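Local structure of aldose-aldose oxidoreductase (Caulobacter crescentus, 5A04) at residues P88-A93 with A118-A123; G149-V154 with G257-D262; M272-G277 with A281-A286. The protein probably couples the oxidation of one aldose sugar to the reduction of another through a bound NADP(H) cofactor. All coordinates share one frame; numbering follows the deposited sequence.

Overall arrangement
Contact 1 lies in the NAD-binding Rossmann part of the chain, whereas contacts 2 and 3 lie together on the opposite side of the chain's centre in the C-terminal alpha/beta part; the centres of contacts 1 and 2 are 39 Å apart. Contact 1 joins two helices through sparse side-chain touches and is partly buried. Contact 2 is buried, a loop leucine laid on the main chain at the start of strand 257-261. Contact 3, at the sheet's margin within this chain, is a partly buried hairpin held mainly by backbone hydrogen bonds. Contacts 2 and 3 share a sheet, with strands 257-261 and 272-275 neighbours in it: E260 forms a salt bridge with R273, and L151 packs on L276.

Contact 1: P88-A93 with A118-A123; sequences PFTERA and AACKKA
Two helices pack side by side here, with T90 and E91 of helix 86-95 set against C120 and A119 of helix 110-123 on one face of the Rossmann sheet. The segments run in roughly the same direction, and their nearest CA atoms are those of E91 and A119, 5.8 Å apart. The small side chain of A119 is consistent with so close an approach: its CB points at the other helix and rests on the aliphatic part of the glutamate, 3.9 Å from E91 CG. The touch is thus made by a methyl against a methylene, while the charged end of E91 extends past it and pairs with R87, one turn earlier on its own helix.

Deeper in, the second touch is also apolar, with T90 CG2 and C120 SG 4.0 Å apart. T90 is divided between two tasks. Its chi1 of -69° sets OG1 beside the backbone N, where the hydroxyl is hydrogen-bonded to H86 O, and leaves CG2 on the branch opposite that N, directed to the sulfur. The buried polar atom is therefore satisfied within its own helix, and the interface receives a methyl. Between segments 88-93 and 118-123 these two touches bury a modest 118 Å²; T90 on M116 and E91 on A115 continue the helix pair.

T90 also packs on V79, V100 and C102 of the parallel sheet beneath, which ties the pair to the strands. Its side chain is about 10 Å from the bound NADPH, too far to touch it. Helix 86-95 leads from strand 76-79 to strand 99-102, and helix 110-123 from there to strand 127-129: successive beta-alpha-beta crossovers, their helices side by side, as in the classical dinucleotide-binding Rossmann fold.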
loop_
_atom_site.group_PDB
_atom_site.type_symbol
_atom_site.label_atom_id
_atom_site.label_comp_id
_atom_site.label_asym_id
_atom_site.label_seq_id
_atom_site.Cartn_x
_atom_site.Cartn_y
_atom_site.Cartn_z
ATOM N N PRO A 88 -22.298 -26.153 5.595
ATOM C CA PRO A 88 -23.416 -27.050 5.918
ATOM C C PRO A 88 -24.769 -26.340 6.004
ATOM O O PRO A 88 -25.764 -26.912 5.584
ATOM C CB PRO A 88 -23.020 -27.648 7.278
ATOM C CG PRO A 88 -21.942 -26.751 7.817
ATOM C CD PRO A 88 -21.235 -26.217 6.612
ATOM N N PHE A 89 -24.823 -25.106 6.491
ATOM C CA PHE A 89 -26.125 -24.453 6.546
ATOM C C PHE A 89 -26.614 -24.027 5.163
ATOM O O PHE A 89 -27.812 -24.034 4.903
ATOM C CB PHE A 89 -26.092 -23.247 7.496
ATOM C CG PHE A 89 -26.151 -23.628 8.943
ATOM C CD1 PHE A 89 -27.283 -24.242 9.463
ATOM C CD2 PHE A 89 -25.082 -23.376 9.781
ATOM C CE1 PHE A 89 -27.358 -24.593 10.803
ATOM C CE2 PHE A 89 -25.139 -23.734 11.133
ATOM C CZ PHE A 89 -26.284 -24.334 11.642
ATOM N N THR A 90 -25.694 -23.677 4.265
ATOM C CA THR A 90 -26.073 -23.365 2.893
ATOM C C THR A 90 -26.659 -24.600 2.212
ATOM O O THR A 90 -27.698 -24.517 1.563
ATOM C CB THR A 90 -24.868 -22.830 2.093
ATOM O OG1 THR A 90 -24.526 -21.529 2.612
ATOM C CG2 THR A 90 -25.197 -22.706 0.626
ATOM N N GLU A 91 -26.002 -25.745 2.379
ATOM C CA GLU A 91 -26.493 -26.981 1.771
ATOM C C GLU A 91 -27.868 -27.375 2.313
ATOM O O GLU A 91 -28.757 -27.756 1.550
ATOM C CB GLU A 91 -25.485 -28.113 2.002
ATOM C CG GLU A 91 -24.198 -27.904 1.230
ATOM C CD GLU A 91 -23.085 -28.869 1.648
ATOM O OE1 GLU A 91 -23.087 -29.370 2.798
ATOM O OE2 GLU A 91 -22.185 -29.095 0.834
ATOM N N ARG A 92 -28.038 -27.269 3.625
ATOM C CA ARG A 92 -29.320 -27.581 4.248
ATOM C C ARG A 92 -30.417 -26.620 3.784
ATOM O O ARG A 92 -31.545 -27.039 3.522
ATOM C CB ARG A 92 -29.182 -27.558 5.771
ATOM C CG ARG A 92 -28.402 -28.759 6.317
ATOM C CD ARG A 92 -28.101 -28.588 7.786
ATOM N NE ARG A 92 -29.300 -28.704 8.614
ATOM C CZ ARG A 92 -29.335 -28.428 9.916
ATOM N NH1 ARG A 92 -28.246 -27.980 10.533
ATOM N NH2 ARG A 92 -30.468 -28.581 10.604
ATOM N N ALA A 93 -30.082 -25.342 3.666
ATOM C CA ALA A 93 -31.039 -24.366 3.138
ATOM C C ALA A 93 -31.459 -24.726 1.711
ATOM O O ALA A 93 -32.644 -24.701 1.373
ATOM C CB ALA A 93 -30.436 -22.953 3.183
ATOM N N ALA A 118 -22.719 -26.347 -6.130
ATOM C CA ALA A 118 -23.370 -27.545 -6.660
ATOM C C ALA A 118 -24.706 -27.816 -5.970
ATOM O O ALA A 118 -25.662 -28.254 -6.614
ATOM C CB ALA A 118 -22.440 -28.772 -6.522
ATOM N N ALA A 119 -24.769 -27.570 -4.661
ATOM C CA ALA A 119 -25.987 -27.851 -3.904
ATOM C C ALA A 119 -27.097 -26.896 -4.337
ATOM O O ALA A 119 -28.255 -27.304 -4.528
ATOM C CB ALA A 119 -25.732 -27.745 -2.397
ATOM N N CYS A 120 -26.749 -25.624 -4.502
ATOM C CA CYS A 120 -27.755 -24.639 -4.881
ATOM C C CYS A 120 -28.222 -24.867 -6.314
ATOM O O CYS A 120 -29.415 -24.726 -6.619
ATOM C CB CYS A 120 -27.208 -23.225 -4.684
ATOM S SG CYS A 120 -27.030 -22.877 -2.914
ATOM N N LYS A 121 -27.287 -25.259 -7.178
ATOM C CA LYS A 121 -27.611 -25.588 -8.563
ATOM C C LYS A 121 -28.551 -26.786 -8.637
ATOM O O LYS A 121 -29.535 -26.768 -9.382
ATOM C CB LYS A 121 -26.341 -25.872 -9.368
ATOM C CG LYS A 121 -26.599 -26.215 -10.840
ATOM C CD LYS A 121 -25.288 -26.386 -11.602
ATOM C CE LYS A 121 -25.528 -26.691 -13.077
ATOM N NZ LYS A 121 -26.128 -28.042 -13.242
ATOM N N LYS A 122 -28.252 -27.824 -7.867
ATOM C CA LYS A 122 -29.100 -29.008 -7.838
ATOM C C LYS A 122 -30.529 -28.665 -7.387
ATOM O O LYS A 122 -31.506 -29.208 -7.905
ATOM C CB LYS A 122 -28.490 -30.065 -6.919
ATOM C CG LYS A 122 -29.320 -31.340 -6.823
ATOM C CD LYS A 122 -28.623 -32.361 -5.948
ATOM C CE LYS A 122 -29.436 -33.649 -5.828
ATOM N NZ LYS A 122 -28.765 -34.613 -4.899
ATOM N N ALA A 123 -30.636 -27.737 -6.436
ATOM C CA ALA A 123 -31.925 -27.305 -5.898
ATOM C C ALA A 123 -32.655 -26.332 -6.812
ATOM O O ALA A 123 -33.835 -26.036 -6.587
ATOM C CB ALA A 123 -31.730 -26.660 -4.519
#

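Contact 2: G149-V154 with G257-D262; sequences GALGPV and GWVEID
The backbones come together at L151 and G257, whose CA atoms are 4.9 Å apart, where a loop without regular structure meets the first residue of strand 257-261. Nearly all the side-chain contact is made by L151. Its CD2 methyl sits over the flat face of the peptide between G257 and W258, 3.6 Å from G257 O and 3.7 Å from W258 N. The other branch, with chi2 near -174°, reaches further along the strand and brings L151 CD1 to 4.2 Å from V259 CG1. One leucine thus covers the first residues of the strand, with one methyl on main chain and the other on a side chain. G257 offers no side chain of its own beneath it, and adopts a phi of 152° that suits glycine.

The loop follows helix 137-147, which closes in a Schellman motif at G149, and leads into strand 156-162, a central strand of the mixed sheet of the C-terminal alpha/beta domain. L151 lies between helix and sheet, touching V146 of that helix as well as strand 257-261. K256, just before the strand, ties the loop further: it shares a backbone hydrogen bond with L151, and its NZ is hydrogen-bonded to G149 O. W258 leaves the strand away from the loop, and its indole forms a cation-pi contact with R251, while N246 of the second subunit packs against it.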
loop_
_atom_site.group_PDB
_atom_site.type_symbol
_atom_site.label_atom_id
_atom_site.label_comp_id
_atom_site.label_asym_id
_atom_site.label_seq_id
_atom_site.Cartn_x
_atom_site.Cartn_y
_atom_site.Cartn_z
ATOM N N GLY A 149 -12.898 5.033 -17.980
ATOM C CA GLY A 149 -11.582 5.413 -18.464
ATOM C C GLY A 149 -11.020 6.701 -17.884
ATOM O O GLY A 149 -10.055 7.244 -18.414
ATOM N N ALA A 150 -11.609 7.192 -16.798
ATOM C CA ALA A 150 -11.169 8.446 -16.190
ATOM C C ALA A 150 -9.728 8.387 -15.679
ATOM O O ALA A 150 -9.086 9.427 -15.536
ATOM C CB ALA A 150 -12.100 8.837 -15.055
ATOM N N LEU A 151 -9.236 7.182 -15.384
ATOM C CA LEU A 151 -7.883 7.025 -14.853
ATOM C C LEU A 151 -6.918 6.579 -15.932
ATOM O O LEU A 151 -5.704 6.559 -15.719
ATOM C CB LEU A 151 -7.836 5.994 -13.715
ATOM C CG LEU A 151 -8.819 6.070 -12.550
ATOM C CD1 LEU A 151 -8.451 5.009 -11.492
ATOM C CD2 LEU A 151 -8.800 7.448 -11.941
ATOM N N GLY A 152 -7.467 6.208 -17.079
ATOM C CA GLY A 152 -6.723 5.451 -18.064
ATOM C C GLY A 152 -6.655 4.011 -17.581
ATOM O O GLY A 152 -7.380 3.639 -16.665
ATOM N N PRO A 153 -5.793 3.194 -18.200
ATOM C CA PRO A 153 -5.662 1.793 -17.770
ATOM C C PRO A 153 -5.273 1.713 -16.301
ATOM O O PRO A 153 -4.414 2.485 -15.877
ATOM C CB PRO A 153 -4.530 1.248 -18.659
ATOM C CG PRO A 153 -4.473 2.172 -19.823
ATOM C CD PRO A 153 -4.892 3.522 -19.316
ATOM N N VAL A 154 -5.883 0.814 -15.533
ATOM C CA VAL A 154 -5.465 0.666 -14.143
ATOM C C VAL A 154 -4.018 0.179 -14.074
ATOM O O VAL A 154 -3.680 -0.831 -14.678
ATOM C CB VAL A 154 -6.345 -0.318 -13.374
ATOM C CG1 VAL A 154 -5.762 -0.551 -11.974
ATOM C CG2 VAL A 154 -7.773 0.213 -13.293
ATOM N N GLY A 257 -4.747 9.693 -13.594
ATOM C CA GLY A 257 -5.078 10.111 -12.246
ATOM C C GLY A 257 -5.474 8.964 -11.337
ATOM O O GLY A 257 -5.226 7.800 -11.647
ATOM N N TRP A 258 -6.084 9.290 -10.205
ATOM C CA TRP A 258 -6.382 8.255 -9.228
ATOM C C TRP A 258 -7.613 8.604 -8.398
ATOM O O TRP A 258 -8.052 9.761 -8.354
ATOM C CB TRP A 258 -5.157 8.001 -8.316
ATOM C CG TRP A 258 -4.541 9.221 -7.634
ATOM C CD1 TRP A 258 -3.391 9.869 -7.996
ATOM C CD2 TRP A 258 -5.015 9.888 -6.450
ATOM N NE1 TRP A 258 -3.137 10.911 -7.133
ATOM C CE2 TRP A 258 -4.114 10.940 -6.172
ATOM C CE3 TRP A 258 -6.115 9.702 -5.604
ATOM C CZ2 TRP A 258 -4.288 11.808 -5.092
ATOM C CZ3 TRP A 258 -6.285 10.561 -4.534
ATOM C CH2 TRP A 258 -5.378 11.605 -4.288
ATOM N N VAL A 259 -8.195 7.589 -7.771
ATOM C CA VAL A 259 -9.303 7.816 -6.855
ATOM C C VAL A 259 -9.120 6.914 -5.640
ATOM O O VAL A 259 -8.666 5.771 -5.756
ATOM C CB VAL A 259 -10.691 7.573 -7.534
ATOM C CG1 VAL A 259 -10.772 6.223 -8.182
ATOM C CG2 VAL A 259 -11.826 7.753 -6.535
ATOM N N GLU A 260 -9.438 7.441 -4.468
ATOM C CA GLU A 260 -9.305 6.652 -3.252
ATOM C C GLU A 260 -10.519 6.835 -2.362
ATOM O O GLU A 260 -11.217 7.850 -2.454
ATOM C CB GLU A 260 -8.041 7.045 -2.488
ATOM C CG GLU A 260 -8.100 8.445 -1.858
ATOM C CD GLU A 260 -6.791 8.838 -1.179
ATOM O OE1 GLU A 260 -5.796 8.070 -1.263
ATOM O OE2 GLU A 260 -6.757 9.927 -0.564
ATOM N N ILE A 261 -10.760 5.846 -1.510
ATOM C CA ILE A 261 -11.804 5.918 -0.492
ATOM C C ILE A 261 -11.182 5.499 0.823
ATOM O O ILE A 261 -10.484 4.478 0.890
ATOM C CB ILE A 261 -13.019 5.003 -0.804
ATOM C CG1 ILE A 261 -13.332 4.994 -2.297
ATOM C CG2 ILE A 261 -14.255 5.440 0.009
ATOM C CD1 ILE A 261 -14.496 4.065 -2.667
ATOM N N ASP A 262 -11.417 6.291 1.866
ATOM C CA ASP A 262 -10.881 6.005 3.196
ATOM C C ASP A 262 -11.755 6.695 4.248
ATOM O O ASP A 262 -11.720 7.918 4.364
ATOM C CB ASP A 262 -9.427 6.482 3.287
ATOM C CG ASP A 262 -8.753 6.112 4.595
ATOM O OD1 ASP A 262 -9.370 5.447 5.460
ATOM O OD2 ASP A 262 -7.573 6.493 4.753
#

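Contact 3: M272-G277 with A281-A286; sequences MRAQLG and APREPA
M272 and R283 lie side by side and point the same way, the thioether following the aliphatic part of the arginine. The closest side-chain atoms are M272 SD and R283 CD, 3.8 Å apart. R283 leaves its backbone with CG opposite N (chi1 -179°) and stays extended to NE, long enough to pass M272 and reach L276. That leucine crosses it at about a right angle, with L276 CD1 3.9 Å from R283 NH1. A274 CB adds a looser touch below the arginine chain.

The backbones beneath form an antiparallel ladder. A274 and A281 are a hydrogen-bonded pair, joined by A274 N to A281 O at 2.9 Å and the reciprocal bond from A281 N to A274 O. R273 and P282 form the adjoining non-hydrogen-bonded pair, their side chains on the face opposite the alanines. A third bond joins R283 N to M272 O at 3.0 Å, its donor 42° out of the carbonyl plane. A water bridges M272 N and R283 O.

R283 NH2 forms a salt bridge with E141 of helix 137-147, beside which M272 also packs. On the other face, R273 forms salt bridges with E260 and with D262 of the second subunit. The hairpin thus forms the margin of the mixed sheet within this chain, with strand 280-282 outermost, strand 272-275 beside strand 257-261, and helix 137-147 over the methionine face.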
loop_
_atom_site.group_PDB
_atom_site.type_symbol
_atom_site.label_atom_id
_atom_site.label_comp_id
_atom_site.label_asym_id
_atom_site.label_seq_id
_atom_site.Cartn_x
_atom_site.Cartn_y
_atom_site.Cartn_z
ATOM N N MET A 272 -14.429 9.905 -0.209
ATOM C CA MET A 272 -13.668 9.708 -1.444
ATOM C C MET A 272 -12.904 10.970 -1.849
ATOM O O MET A 272 -13.411 12.083 -1.729
ATOM C CB MET A 272 -14.603 9.262 -2.575
ATOM C CG MET A 272 -14.010 9.376 -3.987
ATOM S SD MET A 272 -15.158 8.784 -5.269
ATOM C CE MET A 272 -15.109 7.032 -4.986
ATOM N N ARG A 273 -11.667 10.791 -2.303
ATOM C CA ARG A 273 -10.867 11.892 -2.837
ATOM C C ARG A 273 -10.357 11.460 -4.206
ATOM O O ARG A 273 -10.035 10.286 -4.404
ATOM C CB ARG A 273 -9.715 12.216 -1.877
ATOM C CG ARG A 273 -8.829 13.381 -2.271
ATOM C CD ARG A 273 -7.898 13.736 -1.110
ATOM N NE ARG A 273 -6.894 12.700 -0.858
ATOM C CZ ARG A 273 -5.585 12.930 -0.808
ATOM N NH1 ARG A 273 -5.117 14.159 -0.997
ATOM N NH2 ARG A 273 -4.739 11.932 -0.575
ATOM N N ALA A 274 -10.299 12.373 -5.168
ATOM C CA ALA A 274 -9.810 11.979 -6.488
ATOM C C ALA A 274 -8.908 13.044 -7.081
ATOM O O ALA A 274 -9.027 14.230 -6.769
ATOM C CB ALA A 274 -10.966 11.692 -7.424
ATOM N N GLN A 275 -8.009 12.604 -7.946
ATOM C CA GLN A 275 -7.099 13.502 -8.640
ATOM C C GLN A 275 -7.219 13.155 -10.122
ATOM O O GLN A 275 -6.730 12.108 -10.551
ATOM C CB GLN A 275 -5.674 13.326 -8.100
ATOM C CG GLN A 275 -4.658 14.362 -8.556
ATOM C CD GLN A 275 -3.947 13.942 -9.813
ATOM O OE1 GLN A 275 -3.192 12.962 -9.820
ATOM N NE2 GLN A 275 -4.197 14.663 -10.896
ATOM N N LEU A 276 -7.901 14.002 -10.899
ATOM C CA LEU A 276 -8.291 13.624 -12.261
ATOM C C LEU A 276 -8.007 14.683 -13.328
ATOM O O LEU A 276 -8.874 14.989 -14.151
ATOM C CB LEU A 276 -9.780 13.287 -12.306
ATOM C CG LEU A 276 -10.247 12.109 -11.449
ATOM C CD1 LEU A 276 -11.763 12.038 -11.405
ATOM C CD2 LEU A 276 -9.680 10.844 -12.033
ATOM N N GLY A 277 -6.801 15.231 -13.326
ATOM C CA GLY A 277 -6.421 16.204 -14.334
ATOM C C GLY A 277 -6.326 17.579 -13.719
ATOM O O GLY A 277 -5.824 18.525 -14.331
ATOM N N ALA A 281 -9.144 16.396 -4.897
ATOM C CA ALA A 281 -10.295 17.054 -4.306
ATOM C C ALA A 281 -11.259 16.013 -3.775
ATOM O O ALA A 281 -11.318 14.908 -4.313
ATOM C CB ALA A 281 -10.980 17.940 -5.333
ATOM N N PRO A 282 -12.015 16.360 -2.719
ATOM C CA PRO A 282 -13.120 15.499 -2.283
ATOM C C PRO A 282 -14.087 15.299 -3.426
ATOM O O PRO A 282 -14.295 16.217 -4.221
ATOM C CB PRO A 282 -13.779 16.290 -1.145
ATOM C CG PRO A 282 -12.772 17.294 -0.720
ATOM C CD PRO A 282 -11.920 17.595 -1.919
ATOM N N ARG A 283 -14.674 14.114 -3.520
ATOM C CA ARG A 283 -15.662 13.848 -4.549
ATOM C C ARG A 283 -16.882 13.187 -3.919
ATOM O O ARG A 283 -16.753 12.195 -3.202
ATOM C CB ARG A 283 -15.065 12.957 -5.642
ATOM C CG ARG A 283 -16.014 12.639 -6.762
ATOM C CD ARG A 283 -15.376 11.687 -7.747
ATOM N NE ARG A 283 -16.322 11.277 -8.780
ATOM C CZ ARG A 283 -16.338 11.765 -10.013
ATOM N NH1 ARG A 283 -15.451 12.687 -10.372
ATOM N NH2 ARG A 283 -17.237 11.323 -10.888
ATOM N N GLU A 284 -18.061 13.747 -4.173
ATOM C CA GLU A 284 -19.306 13.142 -3.709
ATOM C C GLU A 284 -19.858 12.166 -4.732
ATOM O O GLU A 284 -20.043 12.516 -5.886
ATOM C CB GLU A 284 -20.352 14.215 -3.420
ATOM C CG GLU A 284 -20.354 14.685 -1.991
ATOM C CD GLU A 284 -20.732 13.581 -1.024
ATOM O OE1 GLU A 284 -21.791 12.935 -1.215
ATOM O OE2 GLU A 284 -19.969 13.361 -0.069
ATOM N N PRO A 285 -20.136 10.926 -4.308
ATOM C CA PRO A 285 -20.645 9.951 -5.274
ATOM C C PRO A 285 -22.093 10.239 -5.657
ATOM O O PRO A 285 -22.804 10.881 -4.890
ATOM C CB PRO A 285 -20.542 8.623 -4.516
ATOM C CG PRO A 285 -20.726 9.027 -3.071
ATOM C CD PRO A 285 -20.017 10.366 -2.950
ATOM N N ALA A 286 -22.520 9.758 -6.816
ATOM C CA ALA A 286 -23.931 9.818 -7.169
ATOM C C ALA A 286 -24.736 9.118 -6.078
ATOM O O ALA A 286 -24.355 8.036 -5.622
ATOM C CB ALA A 286 -24.173 9.177 -8.514
HETATM O O HOH W 1 -16.730 11.504 -0.461
#